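Putative dioxygenase (Nostoc punctiforme, PDB 2PEB) probably acts as a ring-cleaving dioxygenase of the Dopa 4,5-dioxygenase family and holds a zinc ion in the crystal. Local coordinates at residues Thr6-Gly11 with Pro86-Ala91; Phe12-Tyr17 with Leu80-His85; Phe37-Gly42 with Tyr57-Leu62. All coordinates share one frame; numbering follows the deposited sequence.

In the fold
The three contacts run across one antiparallel sheet. Interaction 2 lies at its centre and is almost wholly buried: two neighbouring strands pair over most of their length, with aliphatic side chains on one face and the three zinc-binding histidines on the other. Interaction 1 lies where the same two strands, 11-18 and 82-87, come to the end of their pairing, loops take over and the second subunit packs alongside. Interaction 3 joins an outer strand, 40-45, to strand 55-61, which in turn pairs with the strand containing 12-17; partly exposed, it mixes valine and leucine packing with water bridges. Gln58 of interaction 3 reaches the histidines of interaction 2, so both border the metal.

Interaction 1: Thr6-Gly11 with Pro86-Ala91; sequences TIEIAG and PETGDA
At the end of the antiparallel sheet, where strands 11-18 and 82-87 give way to loops, two backbone bonds tie Ala10 and Gly11 to Glu87. Ala10 N donates to Glu87 O over 2.9 Å, arriving almost in line with the carbonyl. The return bond, from Glu87 N to Gly11 O, is 2.8 Å long but bent, at 141°, and its donor sits above the carbonyl plane rather than on a lone pair. Gly11 is nearly fully extended (phi 169°, psi -179°), a conformation that suits glycine, and its N is buried without a hydrogen-bond partner.

Hydrophobic packing flanks these bonds. CG2 of Ile9 rests on CB of the Pro86 ring at 3.9 Å, while CG1 of the same isoleucine turns to the methyl of Thr88. The branched chain and the compact proline ring suit a buried patch, which Pro71 and Met74 of the second subunit also cover. Thr88 serves two environments. Its CG2, anti to the carbonyl carbon, lies against the aliphatic CG of Glu8 at 3.9 Å, whereas OG1 is hydrogen-bonded to Asp94 and also accepts from a water. That water reaches Glu8 OE2 weakly. In the backbone, Thr88 CA approaches Glu8 O at 3.4 Å in a CA-H...O contact.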
# COMPACT_ATOMS: atom_id res chain seq x y z
N THR A 6 6.37 7.04 13.37
CA THR A 6 5.70 7.57 12.18
C THR A 6 5.58 9.10 12.25
O THR A 6 5.18 9.74 11.27
CB THR A 6 4.30 6.94 11.96
OG1 THR A 6 3.42 7.36 13.01
CG2 THR A 6 4.39 5.43 11.98
N ILE A 7 5.91 9.70 13.39
CA ILE A 7 6.10 11.15 13.44
C ILE A 7 7.18 11.53 12.42
O ILE A 7 7.13 12.57 11.79
CB ILE A 7 6.54 11.63 14.83
CG1 ILE A 7 6.15 13.10 15.06
CG2 ILE A 7 8.04 11.43 15.01
CD1 ILE A 7 4.65 13.39 15.06
N GLU A 8 8.15 10.64 12.23
CA GLU A 8 9.21 10.91 11.32
C GLU A 8 8.72 10.99 9.88
O GLU A 8 9.53 11.28 9.02
CB GLU A 8 10.31 9.84 11.45
CG GLU A 8 10.20 8.66 10.50
CD GLU A 8 11.24 7.60 10.80
OE1 GLU A 8 11.70 7.53 11.96
OE2 GLU A 8 11.59 6.85 9.87
N ILE A 9 7.43 10.73 9.62
CA ILE A 9 6.85 10.86 8.26
C ILE A 9 6.31 12.26 8.08
O ILE A 9 5.33 12.64 8.73
CB ILE A 9 5.72 9.86 7.95
CG1 ILE A 9 6.21 8.41 8.04
CG2 ILE A 9 5.17 10.07 6.55
CD1 ILE A 9 5.03 7.40 7.89
N ALA A 10 6.98 13.04 7.24
CA ALA A 10 6.61 14.45 6.97
C ALA A 10 5.55 14.60 5.88
O ALA A 10 4.96 15.69 5.68
CB ALA A 10 7.86 15.24 6.59
N GLY A 11 5.34 13.53 5.13
CA GLY A 11 4.47 13.56 3.98
C GLY A 11 4.61 12.33 3.17
O GLY A 11 5.38 11.43 3.50
N PRO A 86 6.71 7.31 1.83
CA PRO A 86 6.80 8.40 2.79
C PRO A 86 8.00 9.25 2.49
O PRO A 86 8.84 8.88 1.66
CB PRO A 86 6.97 7.67 4.11
CG PRO A 86 7.72 6.44 3.72
CD PRO A 86 7.25 6.05 2.42
N GLU A 87 8.00 10.41 3.14
CA GLU A 87 9.13 11.31 3.10
C GLU A 87 9.60 11.49 4.52
O GLU A 87 8.95 12.18 5.30
CB GLU A 87 8.71 12.65 2.49
CG GLU A 87 8.30 12.50 1.07
CD GLU A 87 7.70 13.76 0.51
OE1 GLU A 87 6.69 14.25 1.06
OE2 GLU A 87 8.24 14.25 -0.50
N THR A 88 10.72 10.83 4.87
CA THR A 88 11.27 10.81 6.19
C THR A 88 12.71 11.31 6.22
O THR A 88 13.36 11.29 7.27
CB THR A 88 11.29 9.37 6.74
OG1 THR A 88 12.26 8.62 6.02
CG2 THR A 88 9.91 8.72 6.61
N GLY A 89 13.20 11.81 5.09
CA GLY A 89 14.58 12.27 4.99
C GLY A 89 15.59 11.17 4.69
O GLY A 89 16.79 11.39 4.88
N ASP A 90 15.11 10.01 4.28
CA ASP A 90 15.99 8.89 3.92
C ASP A 90 15.53 8.35 2.59
O ASP A 90 14.73 7.43 2.55
CB ASP A 90 15.94 7.81 4.99
CG ASP A 90 16.82 6.60 4.64
OD1 ASP A 90 17.27 6.49 3.47
OD2 ASP A 90 17.02 5.75 5.55
N ALA A 91 15.97 8.97 1.52
CA ALA A 91 15.41 8.69 0.21
C ALA A 91 15.49 7.22 -0.18
O ALA A 91 14.54 6.69 -0.72
CB ALA A 91 16.08 9.54 -0.83
O HOH W 1 14.17 7.93 7.92

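Interaction 2: Phe12-Tyr17 with Leu80-His85; sequences FHAHVY and LDILVH. With ZN (zinc ion), chain C.
Val16 packs against both Leu80 and Ile82 in the apolar layer on the face of the sheet away from the zinc, its CG1 meeting Leu80 CD1 at 3.7 Å. Standing anti to the backbone N (chi1 -179°), that methyl can also touch Ile82 CG1, which runs alongside it. Ala14 continues the layer, its single methyl fitting among the branched chains as it meets Val84 CG2 at 4.1 Å and Ile82 CG2. Leu80 extends the packing to Val25, Ala26 and Val29 of helix 23-36.

Strands 11-18 and 82-87 are antiparallel neighbours in the interior of the five-stranded sheet. Reciprocal backbone bonds join His13 with His85 and His15 with Leu83, and Ala14 and Val16 face Val84 and Ile82 as non-hydrogen-bonded pairs.

The opposite face carries the metal. Zinc is bound by His13 ND1 at 2.1 Å, His15 NE2 at 1.9 Å and His85 NE2 at 2.2 Å, with two further ligand atoms from outside both segments. Imidazole suits this place because each ring presents one nitrogen to the metal, which restrains how the ring can turn. His85, with CG between the backbone N and the carbonyl carbon (chi1 74°), takes CB of His13 over one ring face and meets the rim of His15, their planes only 15° apart.

Farther along this face, the Tyr17 ring puts its edge to Leu83 CB, 3.8 Å from CE2, and its OH bonds to His52. At the polar end, Tyr17 N donates to Asp81 O, while a water bridges Tyr17 O and Asp81 N.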
# COMPACT_ATOMS: atom_id res chain seq x y z
N PHE A 12 3.86 12.28 2.07
CA PHE A 12 3.89 11.16 1.14
C PHE A 12 3.93 11.61 -0.30
O PHE A 12 3.46 12.70 -0.64
CB PHE A 12 2.69 10.21 1.30
CG PHE A 12 2.59 9.62 2.66
CD1 PHE A 12 1.90 10.28 3.66
CD2 PHE A 12 3.15 8.38 2.93
CE1 PHE A 12 1.80 9.75 4.94
CE2 PHE A 12 3.07 7.84 4.22
CZ PHE A 12 2.37 8.53 5.22
N HIS A 13 4.52 10.76 -1.13
CA HIS A 13 4.36 10.83 -2.58
C HIS A 13 3.65 9.63 -3.08
O HIS A 13 3.92 8.52 -2.64
CB HIS A 13 5.71 10.78 -3.25
CG HIS A 13 6.46 12.06 -3.21
ND1 HIS A 13 7.68 12.20 -3.84
CD2 HIS A 13 6.17 13.26 -2.66
CE1 HIS A 13 8.12 13.44 -3.65
NE2 HIS A 13 7.21 14.11 -2.96
N ALA A 14 2.74 9.82 -4.00
CA ALA A 14 2.31 8.79 -4.96
C ALA A 14 2.96 9.03 -6.33
O ALA A 14 2.98 10.15 -6.83
CB ALA A 14 0.84 8.78 -5.06
N HIS A 15 3.55 7.98 -6.89
CA HIS A 15 4.08 7.95 -8.26
C HIS A 15 3.14 7.05 -9.07
O HIS A 15 3.00 5.85 -8.79
CB HIS A 15 5.56 7.52 -8.29
CG HIS A 15 6.47 8.51 -7.60
ND1 HIS A 15 7.06 9.55 -8.30
CD2 HIS A 15 6.87 8.65 -6.32
CE1 HIS A 15 7.75 10.31 -7.47
NE2 HIS A 15 7.70 9.76 -6.28
N VAL A 16 2.43 7.65 -10.01
CA VAL A 16 1.44 6.96 -10.84
C VAL A 16 2.10 6.68 -12.16
O VAL A 16 2.43 7.61 -12.93
CB VAL A 16 0.17 7.82 -11.01
CG1 VAL A 16 -0.86 7.07 -11.85
CG2 VAL A 16 -0.44 8.23 -9.66
N TYR A 17 2.39 5.40 -12.40
CA TYR A 17 3.04 4.96 -13.60
C TYR A 17 2.05 4.75 -14.75
O TYR A 17 0.88 4.38 -14.54
CB TYR A 17 3.87 3.70 -13.34
CG TYR A 17 4.91 3.95 -12.28
CD1 TYR A 17 6.13 4.49 -12.63
CD2 TYR A 17 4.67 3.70 -10.92
CE1 TYR A 17 7.08 4.80 -11.67
CE2 TYR A 17 5.64 3.97 -9.94
CZ TYR A 17 6.86 4.52 -10.34
OH TYR A 17 7.83 4.85 -9.44
N LEU A 80 -3.85 0.98 -12.93
CA LEU A 80 -2.51 1.59 -12.93
C LEU A 80 -1.67 1.10 -11.76
O LEU A 80 -2.19 0.81 -10.68
CB LEU A 80 -2.64 3.11 -12.83
CG LEU A 80 -3.33 3.76 -14.02
CD1 LEU A 80 -3.55 5.25 -13.69
CD2 LEU A 80 -2.52 3.58 -15.33
N ASP A 81 -0.37 0.98 -11.98
CA ASP A 81 0.53 0.65 -10.87
C ASP A 81 0.97 1.95 -10.22
O ASP A 81 1.31 2.93 -10.94
CB ASP A 81 1.74 -0.14 -11.36
CG ASP A 81 1.34 -1.40 -12.12
OD1 ASP A 81 0.42 -2.10 -11.63
OD2 ASP A 81 1.91 -1.70 -13.20
N ILE A 82 0.97 1.97 -8.89
CA ILE A 82 1.19 3.16 -8.12
C ILE A 82 2.05 2.84 -6.91
O ILE A 82 1.74 2.01 -6.08
CB ILE A 82 -0.14 3.83 -7.66
CG1 ILE A 82 -1.01 4.18 -8.85
CG2 ILE A 82 0.07 5.08 -6.90
CD1 ILE A 82 -2.35 4.69 -8.44
N LEU A 83 3.20 3.49 -6.87
CA LEU A 83 4.03 3.55 -5.72
C LEU A 83 3.63 4.66 -4.77
O LEU A 83 3.49 5.82 -5.17
CB LEU A 83 5.45 3.82 -6.18
CG LEU A 83 6.48 4.04 -5.07
CD1 LEU A 83 6.75 2.73 -4.32
CD2 LEU A 83 7.83 4.56 -5.64
N VAL A 84 3.46 4.34 -3.51
CA VAL A 84 3.33 5.35 -2.48
C VAL A 84 4.47 5.23 -1.45
O VAL A 84 4.72 4.18 -0.93
CB VAL A 84 1.97 5.32 -1.73
CG1 VAL A 84 1.91 6.44 -0.63
CG2 VAL A 84 0.78 5.41 -2.74
N HIS A 85 5.19 6.32 -1.22
CA HIS A 85 6.31 6.31 -0.32
C HIS A 85 6.22 7.50 0.62
O HIS A 85 5.67 8.53 0.27
CB HIS A 85 7.67 6.20 -1.05
CG HIS A 85 8.13 7.44 -1.74
ND1 HIS A 85 8.63 8.52 -1.06
CD2 HIS A 85 8.19 7.78 -3.06
CE1 HIS A 85 8.93 9.49 -1.91
NE2 HIS A 85 8.69 9.06 -3.14
ZN ZN C . 8.50 10.53 -4.75
O HOH W 2 0.59 1.74 -14.54

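Interaction 3: Phe37-Gly42 with Tyr57-Leu62; sequences FEVQLG and YQVAFL
Strands 40-45 and 55-61 form a beta hairpin, and the axes of their segments 40-42 and 57-61 pass 4.7 Å apart at 160°, close to antiparallel. Gln40 and Ala60 make a hydrogen-bonded pair: Gln40 N gives to Ala60 O over 2.8 Å, and Ala60 N returns a bond to Gln40 O that is almost perfectly straight (178°). The ladder continues at Gly42, whose N donates to Gln58 O.

Between these rungs, Leu41 and Val59 form a non-hydrogen-bonded pair with both side chains on one face. Val59 spreads its branches, CG1 being anti to the backbone N (chi1 -171°), and that methyl touches two neighbours, Leu41 CD2 at 3.7 Å and Val39 CB at 3.7 Å. Aliphatic residues suit this face because helices pack on it, Leu33 meeting Val59 and Val69 meeting Val39.

Ala60 points to the zinc-bearing face, and the side chain of Gln58 reaches towards His13 and His15. The small methyl of Ala60 sits beside the Gln40 side chain, while NE2 of Gln58 donates to a water that is hydrogen-bonded to Gln40 O. Past the last rung, another water accepts from Leu62 N at 2.8 Å and donates to Glu38 O.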
# COMPACT_ATOMS: atom_id res chain seq x y z
N PHE A 37 -8.56 16.21 -3.35
CA PHE A 37 -7.69 16.13 -2.19
C PHE A 37 -6.71 17.29 -2.17
O PHE A 37 -6.58 18.05 -3.14
CB PHE A 37 -6.96 14.79 -2.16
CG PHE A 37 -7.89 13.62 -2.30
CD1 PHE A 37 -8.85 13.35 -1.34
CD2 PHE A 37 -7.86 12.82 -3.45
CE1 PHE A 37 -9.74 12.25 -1.51
CE2 PHE A 37 -8.73 11.75 -3.63
CZ PHE A 37 -9.71 11.49 -2.67
N GLU A 38 -6.08 17.47 -1.00
CA GLU A 38 -5.05 18.48 -0.83
C GLU A 38 -3.74 17.88 -1.25
O GLU A 38 -3.07 17.15 -0.50
CB GLU A 38 -5.02 18.97 0.60
CG GLU A 38 -6.35 19.58 1.01
CD GLU A 38 -6.40 20.02 2.48
OE1 GLU A 38 -5.40 19.90 3.22
OE2 GLU A 38 -7.47 20.50 2.89
N VAL A 39 -3.40 18.10 -2.51
CA VAL A 39 -2.22 17.51 -3.11
C VAL A 39 -1.46 18.53 -3.96
O VAL A 39 -1.98 19.58 -4.29
CB VAL A 39 -2.55 16.32 -4.04
CG1 VAL A 39 -3.17 15.14 -3.27
CG2 VAL A 39 -3.43 16.79 -5.21
N GLN A 40 -0.19 18.26 -4.18
CA GLN A 40 0.67 19.03 -5.07
C GLN A 40 1.00 18.09 -6.22
O GLN A 40 1.61 17.05 -6.00
CB GLN A 40 1.96 19.47 -4.35
CG GLN A 40 1.78 20.00 -2.91
CD GLN A 40 2.74 19.37 -1.86
OE1 GLN A 40 2.30 18.67 -0.94
NE2 GLN A 40 4.05 19.64 -2.00
N LEU A 41 0.57 18.42 -7.43
CA LEU A 41 0.78 17.59 -8.57
C LEU A 41 2.03 18.04 -9.27
O LEU A 41 2.15 19.20 -9.64
CB LEU A 41 -0.41 17.70 -9.51
CG LEU A 41 -1.74 17.19 -8.97
CD1 LEU A 41 -2.85 17.40 -9.98
CD2 LEU A 41 -1.62 15.70 -8.59
N GLY A 42 2.96 17.11 -9.44
CA GLY A 42 4.21 17.39 -10.12
C GLY A 42 4.11 17.18 -11.60
O GLY A 42 3.04 16.89 -12.16
N TYR A 57 3.81 10.38 -13.13
CA TYR A 57 3.69 11.69 -12.52
C TYR A 57 3.65 11.56 -11.00
O TYR A 57 3.30 10.50 -10.46
CB TYR A 57 2.50 12.49 -13.08
CG TYR A 57 1.16 11.87 -12.82
CD1 TYR A 57 0.57 11.97 -11.57
CD2 TYR A 57 0.48 11.20 -13.82
CE1 TYR A 57 -0.66 11.39 -11.30
CE2 TYR A 57 -0.79 10.63 -13.57
CZ TYR A 57 -1.33 10.73 -12.31
OH TYR A 57 -2.56 10.20 -12.06
N GLN A 58 4.05 12.63 -10.33
CA GLN A 58 4.17 12.66 -8.88
C GLN A 58 2.97 13.39 -8.30
O GLN A 58 2.49 14.37 -8.86
CB GLN A 58 5.46 13.39 -8.49
CG GLN A 58 5.56 13.80 -7.04
CD GLN A 58 6.90 14.42 -6.68
OE1 GLN A 58 7.97 13.83 -6.92
NE2 GLN A 58 6.85 15.59 -6.06
N VAL A 59 2.50 12.89 -7.16
CA VAL A 59 1.48 13.53 -6.38
C VAL A 59 2.02 13.59 -4.94
O VAL A 59 2.28 12.52 -4.37
CB VAL A 59 0.21 12.67 -6.34
CG1 VAL A 59 -0.96 13.43 -5.69
CG2 VAL A 59 -0.19 12.22 -7.76
N ALA A 60 2.18 14.77 -4.37
CA ALA A 60 2.63 14.98 -2.99
C ALA A 60 1.48 15.39 -2.09
O ALA A 60 0.64 16.17 -2.49
CB ALA A 60 3.76 16.05 -2.89
N PHE A 61 1.50 14.92 -0.84
CA PHE A 61 0.52 15.34 0.15
C PHE A 61 1.08 15.22 1.55
O PHE A 61 1.99 14.42 1.82
CB PHE A 61 -0.78 14.57 0.04
CG PHE A 61 -0.62 13.09 -0.11
CD1 PHE A 61 -0.39 12.52 -1.38
CD2 PHE A 61 -0.75 12.23 0.95
CE1 PHE A 61 -0.24 11.17 -1.56
CE2 PHE A 61 -0.63 10.83 0.75
CZ PHE A 61 -0.38 10.32 -0.49
N LEU A 62 0.50 16.02 2.43
CA LEU A 62 0.80 15.93 3.88
C LEU A 62 0.18 14.67 4.49
O LEU A 62 -0.70 14.08 3.90
CB LEU A 62 0.29 17.17 4.61
CG LEU A 62 1.06 18.46 4.29
CD1 LEU A 62 0.37 19.64 4.93
CD2 LEU A 62 2.53 18.34 4.77
O HOH W 3 -1.38 17.89 1.66
O HOH W 4 4.60 17.25 -6.18
O HOH W 5 1.59 15.26 -11.13